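Local coordinates for protein serine protease pet (Escherichia coli, PDB 4OM9) that is a secreted autotransporter enterotoxin of enteroaggregative E. coli, a serine protease that probably enters host cells and cleaves the cytoskeletal protein alpha-fodrin, at residues N437-K442 / S464-N469; R482-L487 / S506-N511. One frame throughout, in Å; residues are numbered along the deposited sequence.

Interaction 1: N437-K442 / S464-N469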
ATOM      1  N   ASN A 437     -26.119  -2.189   3.005  1.00 35.52           N
ATOM      2  CA  ASN A 437     -25.176  -3.144   3.575  1.00 31.22           C
ATOM      3  C   ASN A 437     -25.022  -4.309   2.614  1.00 29.54           C
ATOM      4  O   ASN A 437     -26.014  -4.819   2.095  1.00 33.33           O
ATOM      5  CB  ASN A 437     -25.652  -3.658   4.948  1.00 33.52           C
ATOM      6  CG  ASN A 437     -25.882  -2.533   5.980  1.00 33.92           C
ATOM      7  OD1 ASN A 437     -25.216  -1.500   5.966  1.00 34.72           O
ATOM      8  ND2 ASN A 437     -26.832  -2.755   6.892  1.00 42.23           N
ATOM      9  N   GLN A 438     -23.799  -4.734   2.352  1.00 34.07           N
ATOM     10  CA  GLN A 438     -23.576  -5.871   1.469  1.00 31.32           C
ATOM     11  C   GLN A 438     -22.586  -6.859   2.064  1.00 29.18           C
ATOM     12  O   GLN A 438     -21.599  -6.484   2.681  1.00 28.56           O
ATOM     13  CB  GLN A 438     -23.074  -5.425   0.093  1.00 26.49           C
ATOM     14  CG  GLN A 438     -22.773  -6.609  -0.850  1.00 27.06           C
ATOM     15  CD  GLN A 438     -24.040  -7.330  -1.346  1.00 30.13           C
ATOM     16  OE1 GLN A 438     -25.026  -6.680  -1.720  1.00 31.43           O
ATOM     17  NE2 GLN A 438     -24.012  -8.674  -1.358  1.00 26.69           N
ATOM     18  N   THR A 439     -22.882  -8.134   1.861  1.00 31.48           N
ATOM     19  CA  THR A 439     -22.074  -9.221   2.380  1.00 32.64           C
ATOM     20  C   THR A 439     -21.445 -10.001   1.251  1.00 29.72           C
ATOM     21  O   THR A 439     -22.117 -10.342   0.282  1.00 31.00           O
ATOM     22  CB  THR A 439     -22.918 -10.188   3.215  1.00 33.74           C
ATOM     23  OG1 THR A 439     -23.538  -9.476   4.295  1.00 36.55           O
ATOM     24  CG2 THR A 439     -22.054 -11.332   3.738  1.00 36.19           C
ATOM     25  N   PHE A 440     -20.158 -10.275   1.381  1.00 28.18           N
ATOM     26  CA  PHE A 440     -19.479 -11.200   0.501  1.00 28.36           C
ATOM     27  C   PHE A 440     -18.824 -12.298   1.332  1.00 26.37           C
ATOM     28  O   PHE A 440     -18.208 -12.029   2.370  1.00 27.95           O
ATOM     29  CB  PHE A 440     -18.385 -10.512  -0.335  1.00 26.25           C
ATOM     30  CG  PHE A 440     -18.829  -9.292  -1.103  1.00 25.18           C
ATOM     31  CD1 PHE A 440     -18.988  -8.073  -0.469  1.00 25.29           C
ATOM     32  CD2 PHE A 440     -18.976  -9.347  -2.494  1.00 24.86           C
ATOM     33  CE1 PHE A 440     -19.347  -6.943  -1.181  1.00 25.13           C
ATOM     34  CE2 PHE A 440     -19.325  -8.227  -3.218  1.00 24.65           C
ATOM     35  CZ  PHE A 440     -19.517  -7.021  -2.558  1.00 24.82           C
ATOM     36  N   LYS A 441     -18.944 -13.531   0.883  1.00 26.57           N
ATOM     37  CA  LYS A 441     -18.029 -14.553   1.312  1.00 26.97           C
ATOM     38  C   LYS A 441     -16.616 -14.134   0.844  1.00 30.78           C
ATOM     39  O   LYS A 441     -15.644 -14.236   1.591  1.00 30.85           O
ATOM     40  CB  LYS A 441     -18.436 -15.891   0.717  1.00 30.63           C
ATOM     41  CG  LYS A 441     -17.787 -17.104   1.325  1.00 37.99           C
ATOM     42  CD  LYS A 441     -18.771 -17.879   2.201  1.00 44.60           C
ATOM     43  CE  LYS A 441     -18.286 -19.318   2.379  1.00 54.78           C
ATOM     44  NZ  LYS A 441     -16.796 -19.391   2.612  1.00 54.21           N
ATOM     45  N   LYS A 442     -16.537 -13.642  -0.400  1.00 37.69           N
ATOM     46  CA  LYS A 442     -15.293 -13.190  -1.039  1.00 36.53           C
ATOM     47  C   LYS A 442     -15.583 -12.109  -2.092  1.00 36.49           C
ATOM     48  O   LYS A 442     -16.524 -12.247  -2.875  1.00 34.06           O
ATOM     49  CB  LYS A 442     -14.556 -14.360  -1.707  1.00 37.05           C
ATOM     50  CG  LYS A 442     -13.735 -15.214  -0.762  1.00 42.17           C
ATOM     51  CD  LYS A 442     -12.956 -16.304  -1.490  1.00 43.79           C
ATOM     52  CE  LYS A 442     -13.854 -17.455  -1.935  1.00 49.46           C
ATOM     53  NZ  LYS A 442     -13.065 -18.701  -2.161  1.00 58.94           N
ATOM     54  N   SER A 464     -19.553  -6.515   4.847  1.00 31.42           N
ATOM     55  CA  SER A 464     -19.182  -7.735   5.543  1.00 31.21           C
ATOM     56  C   SER A 464     -18.423  -8.687   4.614  1.00 31.80           C
ATOM     57  O   SER A 464     -18.860  -8.976   3.486  1.00 31.26           O
ATOM     58  CB  SER A 464     -20.434  -8.424   6.114  1.00 32.12           C
ATOM     59  OG  SER A 464     -21.179  -7.551   6.966  1.00 30.01           O
ATOM     60  N   VAL A 465     -17.271  -9.166   5.070  1.00 29.78           N
ATOM     61  CA  VAL A 465     -16.522 -10.161   4.317  1.00 29.05           C
ATOM     62  C   VAL A 465     -16.254 -11.313   5.234  1.00 30.26           C
ATOM     63  O   VAL A 465     -15.496 -11.174   6.188  1.00 30.50           O
ATOM     64  CB  VAL A 465     -15.184  -9.627   3.789  1.00 31.45           C
ATOM     65  CG1 VAL A 465     -14.505 -10.687   2.933  1.00 29.36           C
ATOM     66  CG2 VAL A 465     -15.389  -8.329   3.032  1.00 27.88           C
ATOM     67  N   ASN A 466     -16.883 -12.449   4.974  1.00 28.68           N
ATOM     68  CA  ASN A 466     -16.826 -13.541   5.938  1.00 31.34           C
ATOM     69  C   ASN A 466     -16.304 -14.837   5.348  1.00 28.97           C
ATOM     70  O   ASN A 466     -16.827 -15.902   5.609  1.00 31.12           O
ATOM     71  CB  ASN A 466     -18.203 -13.756   6.585  1.00 28.58           C
ATOM     72  CG  ASN A 466     -19.279 -14.008   5.591  1.00 31.37           C
ATOM     73  OD1 ASN A 466     -19.006 -14.102   4.389  1.00 33.11           O
ATOM     74  ND2 ASN A 466     -20.528 -14.131   6.065  1.00 29.90           N
ATOM     75  N   ASN A 467     -15.243 -14.731   4.564  1.00 29.81           N
ATOM     76  CA  ASN A 467     -14.474 -15.900   4.173  1.00 34.75           C
ATOM     77  C   ASN A 467     -14.067 -16.793   5.358  1.00 35.73           C
ATOM     78  O   ASN A 467     -13.758 -16.309   6.465  1.00 33.06           O
ATOM     79  CB  ASN A 467     -13.228 -15.456   3.427  1.00 31.39           C
ATOM     80  CG  ASN A 467     -12.404 -14.489   4.232  1.00 32.16           C
ATOM     81  OD1 ASN A 467     -12.853 -13.378   4.521  1.00 29.29           O
ATOM     82  ND2 ASN A 467     -11.183 -14.902   4.605  1.00 29.36           N
ATOM     83  N   GLN A 468     -14.057 -18.099   5.114  1.00 39.06           N
ATOM     84  CA  GLN A 468     -13.704 -19.071   6.137  1.00 43.18           C
ATOM     85  C   GLN A 468     -12.311 -19.643   5.889  1.00 45.04           C
ATOM     86  O   GLN A 468     -11.771 -20.397   6.703  1.00 47.60           O
ATOM     87  CB  GLN A 468     -14.742 -20.187   6.181  1.00 46.06           C
ATOM     88  CG  GLN A 468     -16.154 -19.699   6.481  1.00 44.30           C
ATOM     89  CD  GLN A 468     -17.147 -20.840   6.630  1.00 56.24           C
ATOM     90  OE1 GLN A 468     -17.928 -21.123   5.722  1.00 60.38           O
ATOM     91  NE2 GLN A 468     -17.117 -21.506   7.781  1.00 58.28           N
ATOM     92  N   ASN A 469     -11.738 -19.286   4.747  1.00 43.60           N
ATOM     93  CA  ASN A 469     -10.406 -19.728   4.405  1.00 42.56           C
ATOM     94  C   ASN A 469      -9.594 -18.542   3.975  1.00 41.56           C
ATOM     95  O   ASN A 469     -10.127 -17.435   3.851  1.00 38.69           O
ATOM     96  CB  ASN A 469     -10.431 -20.768   3.290  1.00 45.23           C
ATOM     97  CG  ASN A 469     -11.552 -21.768   3.450  1.00 55.40           C
ATOM     98  OD1 ASN A 469     -12.460 -21.847   2.609  1.00 60.07           O
ATOM     99  ND2 ASN A 469     -11.500 -22.547   4.532  1.00 49.10           N
TER
HETATM  100  O   HOH W   1     -22.933  -5.983   5.856  1.00 30.72           O
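Strands 438-440 and 461-465 run parallel, with T439 opposite S464 and F440 opposite V465. Backbone bonds carry the pairing: S464 N gives its hydrogen to Q438 O at 3.0 Å, F440 N to S464 O at 2.8 Å and nearly straight (174°), and N466 N to F440 O at 3.0 Å. F440 O also receives the CA-H of V465, its CA 3.2 Å away, and so meets two donors from 464-469, the second being the N466 N-H just past the strand end.

The side chains meet mainly by van der Waals contact. On one face T439 OG1 rests 3.7 Å from S464 CB, while a water lies 2.6 Å from S464 OG and weakly reaches Q438 O. Beyond the strands, N467 CB packs 3.3 Å from K441 O. The N467 amide is pinned by its own segment, ND2 donating almost linearly to N469 O at 2.8 Å. K441 kinks at its second and fourth torsions and carries NZ across the Q468 side chain at a slant, with no close polar contact.

F440 and V465 point to the buried face, where F440 touches A420 and V465 packs on L483 and on L496 of strand 496-498. The pair forms one step of the parallel beta-helix: V465 bonds onward through its backbone to E484 in strand 481-486, the next strand along the stack.

Interaction 2: R482-L487 / S506-N511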
ATOM      1  N   ARG A 482     -18.295   0.768   6.925  1.00 31.68           N
ATOM      2  CA  ARG A 482     -17.749   0.030   8.051  1.00 32.86           C
ATOM      3  C   ARG A 482     -17.490  -1.376   7.563  1.00 32.67           C
ATOM      4  O   ARG A 482     -18.328  -1.946   6.856  1.00 29.68           O
ATOM      5  CB  ARG A 482     -18.698   0.036   9.247  1.00 31.54           C
ATOM      6  CG  ARG A 482     -18.498  -1.099  10.222  1.00 34.35           C
ATOM      7  CD  ARG A 482     -19.567  -1.026  11.303  1.00 35.79           C
ATOM      8  NE  ARG A 482     -19.569  -2.185  12.190  1.00 36.78           N
ATOM      9  CZ  ARG A 482     -18.958  -2.233  13.370  1.00 40.64           C
ATOM     10  NH1 ARG A 482     -18.266  -1.189  13.817  1.00 40.16           N
ATOM     11  NH2 ARG A 482     -19.042  -3.331  14.110  1.00 39.36           N
ATOM     12  N   LEU A 483     -16.320  -1.916   7.913  1.00 32.68           N
ATOM     13  CA  LEU A 483     -15.906  -3.238   7.453  1.00 31.22           C
ATOM     14  C   LEU A 483     -15.948  -4.248   8.577  1.00 30.22           C
ATOM     15  O   LEU A 483     -15.361  -4.001   9.624  1.00 30.45           O
ATOM     16  CB  LEU A 483     -14.497  -3.184   6.886  1.00 28.46           C
ATOM     17  CG  LEU A 483     -13.850  -4.514   6.489  1.00 31.19           C
ATOM     18  CD1 LEU A 483     -14.624  -5.194   5.400  1.00 27.98           C
ATOM     19  CD2 LEU A 483     -12.456  -4.275   5.997  1.00 30.63           C
ATOM     20  N   GLU A 484     -16.609  -5.384   8.351  1.00 28.16           N
ATOM     21  CA  GLU A 484     -16.719  -6.423   9.362  1.00 28.58           C
ATOM     22  C   GLU A 484     -16.255  -7.784   8.870  1.00 28.37           C
ATOM     23  O   GLU A 484     -16.694  -8.258   7.841  1.00 31.53           O
ATOM     24  CB  GLU A 484     -18.168  -6.533   9.875  1.00 28.94           C
ATOM     25  CG  GLU A 484     -18.675  -5.262  10.507  1.00 31.34           C
ATOM     26  CD  GLU A 484     -20.062  -5.385  11.095  1.00 32.98           C
ATOM     27  OE1 GLU A 484     -20.674  -6.467  10.978  1.00 32.51           O
ATOM     28  OE2 GLU A 484     -20.546  -4.387  11.674  1.00 39.53           O
ATOM     29  N   HIS A 485     -15.384  -8.433   9.625  1.00 28.74           N
ATOM     30  CA  HIS A 485     -15.003  -9.811   9.333  1.00 28.79           C
ATOM     31  C   HIS A 485     -15.436 -10.676  10.536  1.00 29.48           C
ATOM     32  O   HIS A 485     -14.618 -11.002  11.378  1.00 29.98           O
ATOM     33  CB  HIS A 485     -13.494  -9.875   9.060  1.00 28.79           C
ATOM     34  CG  HIS A 485     -12.965 -11.237   8.741  1.00 29.00           C
ATOM     35  ND1 HIS A 485     -13.572 -12.090   7.847  1.00 28.76           N
ATOM     36  CD2 HIS A 485     -11.851 -11.877   9.166  1.00 29.53           C
ATOM     37  CE1 HIS A 485     -12.866 -13.199   7.745  1.00 29.15           C
ATOM     38  NE2 HIS A 485     -11.815 -13.096   8.534  1.00 29.64           N
ATOM     39  N   HIS A 486     -16.736 -10.994  10.623  1.00 29.58           N
ATOM     40  CA  HIS A 486     -17.326 -11.735  11.749  1.00 32.68           C
ATOM     41  C   HIS A 486     -17.672 -13.181  11.406  1.00 35.81           C
ATOM     42  O   HIS A 486     -18.315 -13.462  10.388  1.00 33.35           O
ATOM     43  CB  HIS A 486     -18.603 -11.060  12.234  1.00 30.50           C
ATOM     44  CG  HIS A 486     -18.417  -9.657  12.718  1.00 30.50           C
ATOM     45  ND1 HIS A 486     -19.468  -8.884  13.146  1.00 30.79           N
ATOM     46  CD2 HIS A 486     -17.298  -8.900  12.850  1.00 31.14           C
ATOM     47  CE1 HIS A 486     -19.010  -7.699  13.535  1.00 30.99           C
ATOM     48  NE2 HIS A 486     -17.702  -7.685  13.361  1.00 33.00           N
ATOM     49  N   LEU A 487     -17.270 -14.105  12.265  1.00 37.03           N
ATOM     50  CA  LEU A 487     -17.717 -15.484  12.124  1.00 40.04           C
ATOM     51  C   LEU A 487     -18.344 -15.936  13.433  1.00 41.91           C
ATOM     52  O   LEU A 487     -18.035 -15.386  14.489  1.00 41.49           O
ATOM     53  CB  LEU A 487     -16.569 -16.393  11.704  1.00 38.32           C
ATOM     54  CG  LEU A 487     -16.311 -16.319  10.196  1.00 38.79           C
ATOM     55  CD1 LEU A 487     -15.102 -17.109   9.807  1.00 34.80           C
ATOM     56  CD2 LEU A 487     -17.523 -16.861   9.473  1.00 38.61           C
ATOM     57  N   SER A 506     -14.740   2.420  10.583  1.00 32.34           N
ATOM     58  CA  SER A 506     -14.299   1.497  11.610  1.00 32.71           C
ATOM     59  C   SER A 506     -14.196   0.108  11.035  1.00 31.43           C
ATOM     60  O   SER A 506     -14.663  -0.151   9.930  1.00 29.62           O
ATOM     61  CB  SER A 506     -15.248   1.497  12.817  1.00 31.54           C
ATOM     62  OG  SER A 506     -16.520   0.965  12.476  1.00 31.31           O
ATOM     63  N   ILE A 507     -13.564  -0.780  11.790  1.00 30.32           N
ATOM     64  CA  ILE A 507     -13.359  -2.148  11.351  1.00 29.84           C
ATOM     65  C   ILE A 507     -13.600  -3.055  12.539  1.00 30.27           C
ATOM     66  O   ILE A 507     -13.089  -2.803  13.633  1.00 31.13           O
ATOM     67  CB  ILE A 507     -11.936  -2.385  10.798  1.00 29.64           C
ATOM     68  CG1 ILE A 507     -11.698  -1.599   9.505  1.00 29.25           C
ATOM     69  CG2 ILE A 507     -11.704  -3.859  10.550  1.00 29.38           C
ATOM     70  CD1 ILE A 507     -10.232  -1.631   9.027  1.00 29.20           C
ATOM     71  N   SER A 508     -14.378  -4.107  12.332  1.00 31.10           N
ATOM     72  CA  SER A 508     -14.683  -5.009  13.426  1.00 33.72           C
ATOM     73  C   SER A 508     -14.423  -6.453  13.028  1.00 33.73           C
ATOM     74  O   SER A 508     -14.850  -6.907  11.971  1.00 31.57           O
ATOM     75  CB  SER A 508     -16.124  -4.822  13.884  1.00 35.80           C
ATOM     76  OG  SER A 508     -16.650  -6.053  14.313  1.00 39.52           O
ATOM     77  N   ILE A 509     -13.713  -7.150  13.906  1.00 35.09           N
ATOM     78  CA  ILE A 509     -13.208  -8.489  13.675  1.00 33.78           C
ATOM     79  C   ILE A 509     -13.597  -9.406  14.812  1.00 33.01           C
ATOM     80  O   ILE A 509     -13.227  -9.158  15.949  1.00 37.54           O
ATOM     81  CB  ILE A 509     -11.695  -8.501  13.596  1.00 36.43           C
ATOM     82  CG1 ILE A 509     -11.186  -7.304  12.803  1.00 35.71           C
ATOM     83  CG2 ILE A 509     -11.220  -9.807  13.023  1.00 34.64           C
ATOM     84  CD1 ILE A 509     -11.432  -7.430  11.336  1.00 38.39           C
ATOM     85  N   LYS A 510     -14.317 -10.477  14.510  1.00 31.48           N
ATOM     86  CA  LYS A 510     -14.720 -11.425  15.534  1.00 33.70           C
ATOM     87  C   LYS A 510     -14.479 -12.832  15.035  1.00 32.34           C
ATOM     88  O   LYS A 510     -14.942 -13.194  13.944  1.00 34.74           O
ATOM     89  CB  LYS A 510     -16.188 -11.229  15.913  1.00 32.35           C
ATOM     90  CG  LYS A 510     -16.478  -9.882  16.534  1.00 33.81           C
ATOM     91  CD  LYS A 510     -17.976  -9.627  16.686  1.00 32.61           C
ATOM     92  CE  LYS A 510     -18.252  -8.131  16.684  1.00 36.24           C
ATOM     93  NZ  LYS A 510     -19.234  -7.717  17.713  1.00 40.66           N
ATOM     94  N   ASN A 511     -13.710 -13.587  15.819  1.00 33.10           N
ATOM     95  CA  ASN A 511     -13.549 -15.026  15.657  1.00 34.83           C
ATOM     96  C   ASN A 511     -12.712 -15.472  14.454  1.00 35.60           C
ATOM     97  O   ASN A 511     -12.501 -16.671  14.280  1.00 36.63           O
ATOM     98  CB  ASN A 511     -14.938 -15.706  15.601  1.00 35.09           C
ATOM     99  CG  ASN A 511     -15.562 -15.894  16.999  1.00 37.04           C
ATOM    100  OD1 ASN A 511     -14.850 -16.046  17.984  1.00 37.15           O
ATOM    101  ND2 ASN A 511     -16.896 -15.883  17.074  1.00 36.22           N
TER
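R482 reaches across to S506, its NH1 donating to OG at 3.1 Å along a bent path (136°), with the hydroxyl tilted out of the guanidinium plane. R482 NH2 comes within 3.3 Å of S508 CB, an oblique approach. Farther along the same face, K510 lays its CE over one face of the H486 ring, a CH-pi contact 3.6 Å from the centroid. E484 CB lies over the opposite face, so the imidazole sits between the two aliphatic groups. H486 NE2, at the ring edge, is modelled too close to S508 OG for that contact to be trusted.

What aims the arginine is E484: OE2 of E484 takes a very short bond from R482 NE (2.5 Å), a salt bridge within the strand, and a weak one from NH2. The extended R482 chain, with CG anti to the backbone N (chi1 157°), runs past S506 before the head turns to both partners.

Beneath these groups the parallel strands hold an even register. Both backbone polar atoms of S508 bond to strand 482-486, S508 N donating to L483 O at 2.9 Å and S508 O accepting from H485 N at 2.8 Å. At the far end L487 N bonds K510 O, and N511 ND2 closes the pairing on L487 O (2.9 Å), which lies in the amide plane of N511.

On the other face L483, H485, I507 and I509 turn into the interior. H485 is fixed there by V465 O at ND1 and A494 O at NE2, while I507 and I509 pack on M516 and L514 of strand 514-520. Strand 481-486 thus lies between strands 461-465 and 506-510 in the beta-helix, and strand 585-589 follows on the far side of 506-510.

Following the chain from the N terminus, interaction 1 closes a loop of 21 residues between 437-442 and 464-469; interaction 2 opens only afterwards and closes one of 18 residues between 482-487 and 506-511. The two loops therefore lie in series, neither nested nor crossed, and each amounts to about one turn of the beta-helical stalk. Their centres are about 10 Å apart, and they meet where strands 461-465 and 481-486 lie side by side; just past these strands N467 O packs 3.7 Å from L487 CD1. Together they align four strands that are neighbours in the stack, 438-440, 461-465, 481-486 and 506-510, along one side of the stalk.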